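Local coordinates for protein pseudoazurin (Methylobacterium extorquens, PDB 1PMY) that binds one copper ion in a cupredoxin fold and probably carries electrons in the periplasm as a small blue copper protein, at residues D29-P35 with Q62-F68; G39-I45 with G75-H81. All blocks are in the same frame, centred on the assembly; numbering follows the deposited sequence.

Contact 1 (D29-P35 with Q62-F68)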
loop_
_atom_site.group_PDB
_atom_site.type_symbol
_atom_site.label_atom_id
_atom_site.label_comp_id
_atom_site.label_asym_id
_atom_site.label_seq_id
_atom_site.Cartn_x
_atom_site.Cartn_y
_atom_site.Cartn_z
ATOM N N ASP A 29 7.077 12.926 2.787
ATOM C CA ASP A 29 6.154 12.380 3.766
ATOM C C ASP A 29 6.576 10.933 4.148
ATOM O O ASP A 29 7.208 10.207 3.340
ATOM C CB ASP A 29 4.701 12.483 3.540
ATOM C CG ASP A 29 4.104 13.857 3.355
ATOM O OD1 ASP A 29 4.685 14.840 3.972
ATOM O OD2 ASP A 29 3.109 14.057 2.713
ATOM N N SER A 30 6.136 10.503 5.281
ATOM C CA SER A 30 6.319 9.129 5.736
ATOM C C SER A 30 4.953 8.568 6.141
ATOM O O SER A 30 3.919 9.245 6.435
ATOM C CB SER A 30 7.421 9.018 6.766
ATOM O OG SER A 30 6.969 9.672 7.950
ATOM N N ILE A 31 4.890 7.215 6.152
ATOM C CA ILE A 31 3.711 6.545 6.739
ATOM C C ILE A 31 4.264 5.757 7.946
ATOM O O ILE A 31 5.286 5.132 7.796
ATOM C CB ILE A 31 3.003 5.541 5.734
ATOM C CG1 ILE A 31 2.333 6.329 4.591
ATOM C CG2 ILE A 31 1.986 4.603 6.435
ATOM C CD1 ILE A 31 1.861 5.433 3.353
ATOM N N LYS A 32 3.492 5.803 9.016
ATOM C CA LYS A 32 3.804 4.863 10.129
ATOM C C LYS A 32 2.662 3.814 10.069
ATOM O O LYS A 32 1.427 4.092 10.239
ATOM C CB LYS A 32 3.743 5.623 11.454
ATOM C CG LYS A 32 4.179 4.756 12.648
ATOM C CD LYS A 32 4.111 5.633 13.952
ATOM C CE LYS A 32 5.502 6.169 14.294
ATOM N NZ LYS A 32 6.342 5.091 14.952
ATOM N N PHE A 33 3.015 2.574 9.867
ATOM C CA PHE A 33 2.059 1.443 9.788
ATOM C C PHE A 33 1.999 0.896 11.255
ATOM O O PHE A 33 3.069 0.642 11.760
ATOM C CB PHE A 33 2.641 0.307 8.896
ATOM C CG PHE A 33 2.567 0.731 7.430
ATOM C CD1 PHE A 33 1.437 0.535 6.719
ATOM C CD2 PHE A 33 3.738 1.346 6.871
ATOM C CE1 PHE A 33 1.358 0.945 5.395
ATOM C CE2 PHE A 33 3.721 1.648 5.512
ATOM C CZ PHE A 33 2.519 1.497 4.790
ATOM N N LEU A 34 0.775 0.876 11.774
ATOM C CA LEU A 34 0.586 0.471 13.180
ATOM C C LEU A 34 0.055 -0.940 13.300
ATOM O O LEU A 34 -0.991 -1.197 12.728
ATOM C CB LEU A 34 -0.418 1.510 13.762
ATOM C CG LEU A 34 0.172 2.944 13.873
ATOM C CD1 LEU A 34 -0.976 3.881 14.220
ATOM C CD2 LEU A 34 1.320 2.986 14.829
ATOM N N PRO A 35 0.738 -1.744 14.119
ATOM C CA PRO A 35 0.303 -3.120 14.342
ATOM C C PRO A 35 -0.890 -3.165 15.283
ATOM O O PRO A 35 -0.804 -3.839 16.329
ATOM C CB PRO A 35 1.595 -3.782 14.891
ATOM C CG PRO A 35 2.206 -2.664 15.740
ATOM C CD PRO A 35 1.992 -1.401 14.863
ATOM N N GLN A 62 5.332 -5.706 13.830
ATOM C CA GLN A 62 6.051 -4.515 14.343
ATOM C C GLN A 62 5.543 -3.242 13.683
ATOM O O GLN A 62 5.151 -3.189 12.480
ATOM C CB GLN A 62 7.553 -4.597 13.979
ATOM C CG GLN A 62 8.229 -5.712 14.729
ATOM C CD GLN A 62 9.718 -5.614 14.810
ATOM O OE1 GLN A 62 10.297 -6.449 15.541
ATOM N NE2 GLN A 62 10.440 -4.758 14.097
ATOM N N GLU A 63 5.698 -2.130 14.442
ATOM C CA GLU A 63 5.334 -0.798 13.827
ATOM C C GLU A 63 6.477 -0.585 12.800
ATOM O O GLU A 63 7.630 -1.109 13.046
ATOM C CB GLU A 63 5.668 0.315 14.798
ATOM C CG GLU A 63 5.120 0.387 16.149
ATOM C CD GLU A 63 4.771 1.793 16.660
ATOM O OE1 GLU A 63 5.443 2.755 16.236
ATOM O OE2 GLU A 63 3.823 1.854 17.425
ATOM N N ALA A 64 6.212 0.148 11.760
ATOM C CA ALA A 64 7.260 0.376 10.760
ATOM C C ALA A 64 7.009 1.739 10.132
ATOM O O ALA A 64 5.844 2.153 10.085
ATOM C CB ALA A 64 7.124 -0.685 9.613
ATOM N N VAL A 65 8.053 2.374 9.779
ATOM C CA VAL A 65 7.968 3.654 9.101
ATOM C C VAL A 65 8.647 3.521 7.729
ATOM O O VAL A 65 9.725 2.950 7.515
ATOM C CB VAL A 65 8.589 4.777 9.975
ATOM C CG1 VAL A 65 8.660 6.034 9.053
ATOM C CG2 VAL A 65 7.761 4.989 11.216
ATOM N N VAL A 66 7.914 4.125 6.743
ATOM C CA VAL A 66 8.448 4.173 5.375
ATOM C C VAL A 66 8.432 5.637 4.924
ATOM O O VAL A 66 7.367 6.279 4.904
ATOM C CB VAL A 66 7.598 3.285 4.409
ATOM C CG1 VAL A 66 8.195 3.305 2.957
ATOM C CG2 VAL A 66 7.576 1.855 4.956
ATOM N N LYS A 67 9.622 6.131 4.589
ATOM C CA LYS A 67 9.726 7.515 4.091
ATOM C C LYS A 67 9.654 7.420 2.546
ATOM O O LYS A 67 10.160 6.391 1.935
ATOM C CB LYS A 67 10.937 8.239 4.635
ATOM C CG LYS A 67 10.930 9.755 4.407
ATOM C CD LYS A 67 12.142 10.355 5.066
ATOM C CE LYS A 67 12.381 11.823 5.148
ATOM N NZ LYS A 67 11.186 12.486 5.712
ATOM N N PHE A 68 9.010 8.402 1.944
ATOM C CA PHE A 68 8.788 8.418 0.511
ATOM C C PHE A 68 9.454 9.629 -0.130
ATOM O O PHE A 68 9.067 10.776 0.186
ATOM C CB PHE A 68 7.313 8.413 0.159
ATOM C CG PHE A 68 6.588 7.188 0.548
ATOM C CD1 PHE A 68 6.068 6.967 1.821
ATOM C CD2 PHE A 68 6.365 6.214 -0.445
ATOM C CE1 PHE A 68 5.381 5.790 2.127
ATOM C CE2 PHE A 68 5.705 5.028 -0.168
ATOM C CZ PHE A 68 5.208 4.798 1.103
#
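Phe-33 and Glu-63 sit near one end of an antiparallel strand pair, 30-34 against 64-67, at an outer edge of the cupredoxin beta-sandwich. Two closed backbone rings hold the ladder: Phe-33 N gives to Ala-64 O at 2.9 Å and Ala-64 N gives back to Phe-33 O, and Ile-31 pairs likewise with Val-66. Side chains alternate. Phe-33, Ile-31 and Val-66 turn to the hydrophobic interior, where the edge of the Phe-33 ring meets Val-66 with CE2 and CG2 3.9 Å apart, while CG2 of Ile-31 lies over the ring's centre. On the other face, nearer solvent, Lys-32 can keep its charge, and its aliphatic chain crosses CG2 of Val-65. The bend of Glu-63 at chi2 (-142°) carries its carboxylate back over the neighbouring strand, its CG resting 3.8 Å from Pro-35 CD. There NZ of Lys-32 meets OE1 of Glu-63 at 2.8 Å, nearly in line with the C-O bond. With an alanine in place of Lys-32, the Glu-63 carboxylate would probably lose its charged mate and turn more freely. Beyond the last bridge, the N-H of Phe-68 is given to Asp-29 O, and its ring reaches inward until Phe-68 CE1 lies 3.7 Å from Ile-31 CD1.

Contact 2 (G39-I45 with G75-H81). With CU (copper (II) ion), chain B.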
loop_
_atom_site.group_PDB
_atom_site.type_symbol
_atom_site.label_atom_id
_atom_site.label_comp_id
_atom_site.label_asym_id
_atom_site.label_seq_id
_atom_site.Cartn_x
_atom_site.Cartn_y
_atom_site.Cartn_z
ATOM N N GLY A 39 0.406 -9.843 13.500
ATOM C CA GLY A 39 0.450 -10.785 12.359
ATOM C C GLY A 39 0.378 -10.098 10.980
ATOM O O GLY A 39 0.087 -10.841 10.041
ATOM N N HIS A 40 0.575 -8.833 10.906
ATOM C CA HIS A 40 0.568 -8.112 9.605
ATOM C C HIS A 40 1.930 -7.533 9.301
ATOM O O HIS A 40 2.689 -7.258 10.251
ATOM C CB HIS A 40 -0.563 -7.107 9.549
ATOM C CG HIS A 40 -1.918 -7.631 9.798
ATOM N ND1 HIS A 40 -2.738 -8.424 9.039
ATOM C CD2 HIS A 40 -2.657 -7.410 10.961
ATOM C CE1 HIS A 40 -3.870 -8.659 9.629
ATOM N NE2 HIS A 40 -3.850 -8.033 10.777
ATOM N N ASN A 41 2.210 -7.342 8.002
ATOM C CA ASN A 41 3.458 -6.604 7.622
ATOM C C ASN A 41 3.061 -5.732 6.402
ATOM O O ASN A 41 1.923 -5.775 5.929
ATOM C CB ASN A 41 4.711 -7.366 7.448
ATOM C CG ASN A 41 4.796 -8.159 6.130
ATOM O OD1 ASN A 41 3.697 -8.313 5.530
ATOM N ND2 ASN A 41 6.047 -8.325 5.741
ATOM N N VAL A 42 4.119 -5.160 5.847
ATOM C CA VAL A 42 4.026 -4.350 4.630
ATOM C C VAL A 42 5.214 -4.751 3.706
ATOM O O VAL A 42 6.393 -4.887 4.125
ATOM C CB VAL A 42 4.173 -2.825 5.021
ATOM C CG1 VAL A 42 3.873 -2.027 3.721
ATOM C CG2 VAL A 42 3.016 -2.441 5.993
ATOM N N GLU A 43 4.829 -4.977 2.465
ATOM C CA GLU A 43 5.895 -5.366 1.480
ATOM C C GLU A 43 5.512 -4.810 0.142
ATOM O O GLU A 43 4.305 -4.803 -0.275
ATOM C CB GLU A 43 6.113 -6.882 1.406
ATOM C CG GLU A 43 7.153 -7.353 0.392
ATOM C CD GLU A 43 7.522 -8.809 0.409
ATOM O OE1 GLU A 43 6.994 -9.476 1.288
ATOM O OE2 GLU A 43 8.353 -9.271 -0.377
ATOM N N THR A 44 6.539 -4.358 -0.543
ATOM C CA THR A 44 6.297 -3.827 -1.931
ATOM C C THR A 44 5.643 -4.966 -2.793
ATOM O O THR A 44 6.038 -6.153 -2.617
ATOM C CB THR A 44 7.740 -3.581 -2.551
ATOM O OG1 THR A 44 8.354 -2.543 -1.735
ATOM C CG2 THR A 44 7.758 -3.231 -4.057
ATOM N N ILE A 45 4.756 -4.576 -3.674
ATOM C CA ILE A 45 4.292 -5.549 -4.696
ATOM C C ILE A 45 5.157 -5.188 -5.965
ATOM O O ILE A 45 5.142 -4.048 -6.474
ATOM C CB ILE A 45 2.813 -5.333 -5.054
ATOM C CG1 ILE A 45 2.031 -5.979 -3.869
ATOM C CG2 ILE A 45 2.478 -6.242 -6.370
ATOM C CD1 ILE A 45 0.623 -5.335 -3.748
ATOM N N GLY A 75 2.243 0.143 -4.736
ATOM C CA GLY A 75 1.232 -0.818 -4.216
ATOM C C GLY A 75 2.016 -1.645 -3.133
ATOM O O GLY A 75 3.228 -1.898 -3.410
ATOM N N PHE A 76 1.278 -1.833 -2.053
ATOM C CA PHE A 76 1.910 -2.616 -0.962
ATOM C C PHE A 76 0.911 -3.730 -0.596
ATOM O O PHE A 76 -0.276 -3.490 -0.665
ATOM C CB PHE A 76 2.118 -1.740 0.293
ATOM C CG PHE A 76 3.157 -0.657 0.146
ATOM C CD1 PHE A 76 4.474 -1.063 0.104
ATOM C CD2 PHE A 76 2.787 0.679 -0.099
ATOM C CE1 PHE A 76 5.477 -0.099 -0.093
ATOM C CE2 PHE A 76 3.780 1.662 -0.226
ATOM C CZ PHE A 76 5.092 1.227 -0.239
ATOM N N LYS A 77 1.490 -4.817 -0.175
ATOM C CA LYS A 77 0.712 -5.966 0.322
ATOM C C LYS A 77 1.186 -6.209 1.777
ATOM O O LYS A 77 2.217 -5.795 2.268
ATOM C CB LYS A 77 1.096 -7.226 -0.536
ATOM C CG LYS A 77 2.492 -7.781 -0.458
ATOM C CD LYS A 77 2.570 -9.100 -1.295
ATOM C CE LYS A 77 4.024 -9.536 -1.330
ATOM N NZ LYS A 77 4.010 -10.860 -2.097
ATOM N N CYS A 78 0.303 -6.991 2.426
ATOM C CA CYS A 78 0.617 -7.644 3.694
ATOM C C CYS A 78 1.053 -9.052 3.221
ATOM O O CYS A 78 0.195 -9.716 2.572
ATOM C CB CYS A 78 -0.571 -7.650 4.658
ATOM S SG CYS A 78 -0.266 -8.886 5.921
ATOM N N ALA A 79 2.319 -9.423 3.354
ATOM C CA ALA A 79 2.737 -10.748 2.850
ATOM C C ALA A 79 1.928 -11.915 3.195
ATOM O O ALA A 79 1.383 -12.588 2.249
ATOM C CB ALA A 79 4.210 -10.929 2.694
ATOM N N PRO A 80 1.689 -12.226 4.475
ATOM C CA PRO A 80 0.898 -13.386 4.877
ATOM C C PRO A 80 -0.576 -13.253 4.423
ATOM O O PRO A 80 -1.134 -14.364 4.186
ATOM C CB PRO A 80 0.910 -13.341 6.403
ATOM C CG PRO A 80 1.496 -12.048 6.795
ATOM C CD PRO A 80 2.347 -11.482 5.623
ATOM N N HIS A 81 -1.119 -12.027 4.217
ATOM C CA HIS A 81 -2.527 -11.947 3.792
ATOM C C HIS A 81 -2.763 -11.413 2.400
ATOM O O HIS A 81 -3.825 -10.807 2.119
ATOM C CB HIS A 81 -3.413 -11.092 4.815
ATOM C CG HIS A 81 -3.183 -11.578 6.196
ATOM N ND1 HIS A 81 -2.747 -10.755 7.234
ATOM C CD2 HIS A 81 -3.366 -12.829 6.704
ATOM C CE1 HIS A 81 -2.678 -11.540 8.344
ATOM N NE2 HIS A 81 -3.064 -12.735 8.068
HETATM CU CU CU B . -2.009 -8.931 7.170
HETATM O O HOH W 1 6.198 -11.843 -0.878
#
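His-40, Cys-78 and His-81 converge on one copper ion, which takes ND1 of His-40 and SG of Cys-78 at 2.1 Å each and ND1 of His-81 at 2.0 Å. The two imidazoles meet rim to rim, planes at 62°, both ND1 atoms spent on the metal; NE2 of His-40 has a weak bond to Asn-9 OD1. The thiolate sulfur accepts a second-shell bond too: Asn-41 N points at Cys-78 SG over 3.6 Å, nearly straight at 167°, and probably steadies its negative charge. The Asn-41 amide suits its place by joining three loops. With CG held between backbone N and carbonyl carbon (chi1 76°), OD1 receives Ala-79 N at 2.8 Å in the carbonyl plane, while ND2 gives to Thr-58 O. Asn-41 O, by contrast, is buried without a hydrogen-bond partner, though Cys-78 CA lies against it. Farther along, Glu-43 and Lys-77 exchange backbone bonds. Their side chains run alongside each other without a salt bridge: Lys-77 NZ gives to a water weakly shared with Glu-43 OE1, whereas OE2 bonds Tyr-55 OH. Two histidines, a cysteine and Met-86 round one copper make the type 1 site of cupredoxins, its ligands carried on loops at one end of the sandwich.

In the fold
The contacts lie about 13 Å apart, centre to centre, and pair the two outermost strands of the sheet, 64-67 and 43-44, with their inward neighbours 30-34 and 72-77. Their segments alternate along the chain, so the connections pass from one edge of the sheet to the other. Contact 1 is a regular ladder, one face apolar and turned inward, the other mixed, with its salt bridge near solvent; contact 2 has only a short ladder before it gives way to the more buried metal loops, where side-chain and sulfur bonds replace strand pairing. They meet in the hydrophobic core: Phe-33 CD1 packs 3.4 Å from Val-42 CG2, and Phe-68 CZ 3.7 Å from Phe-76 CE2.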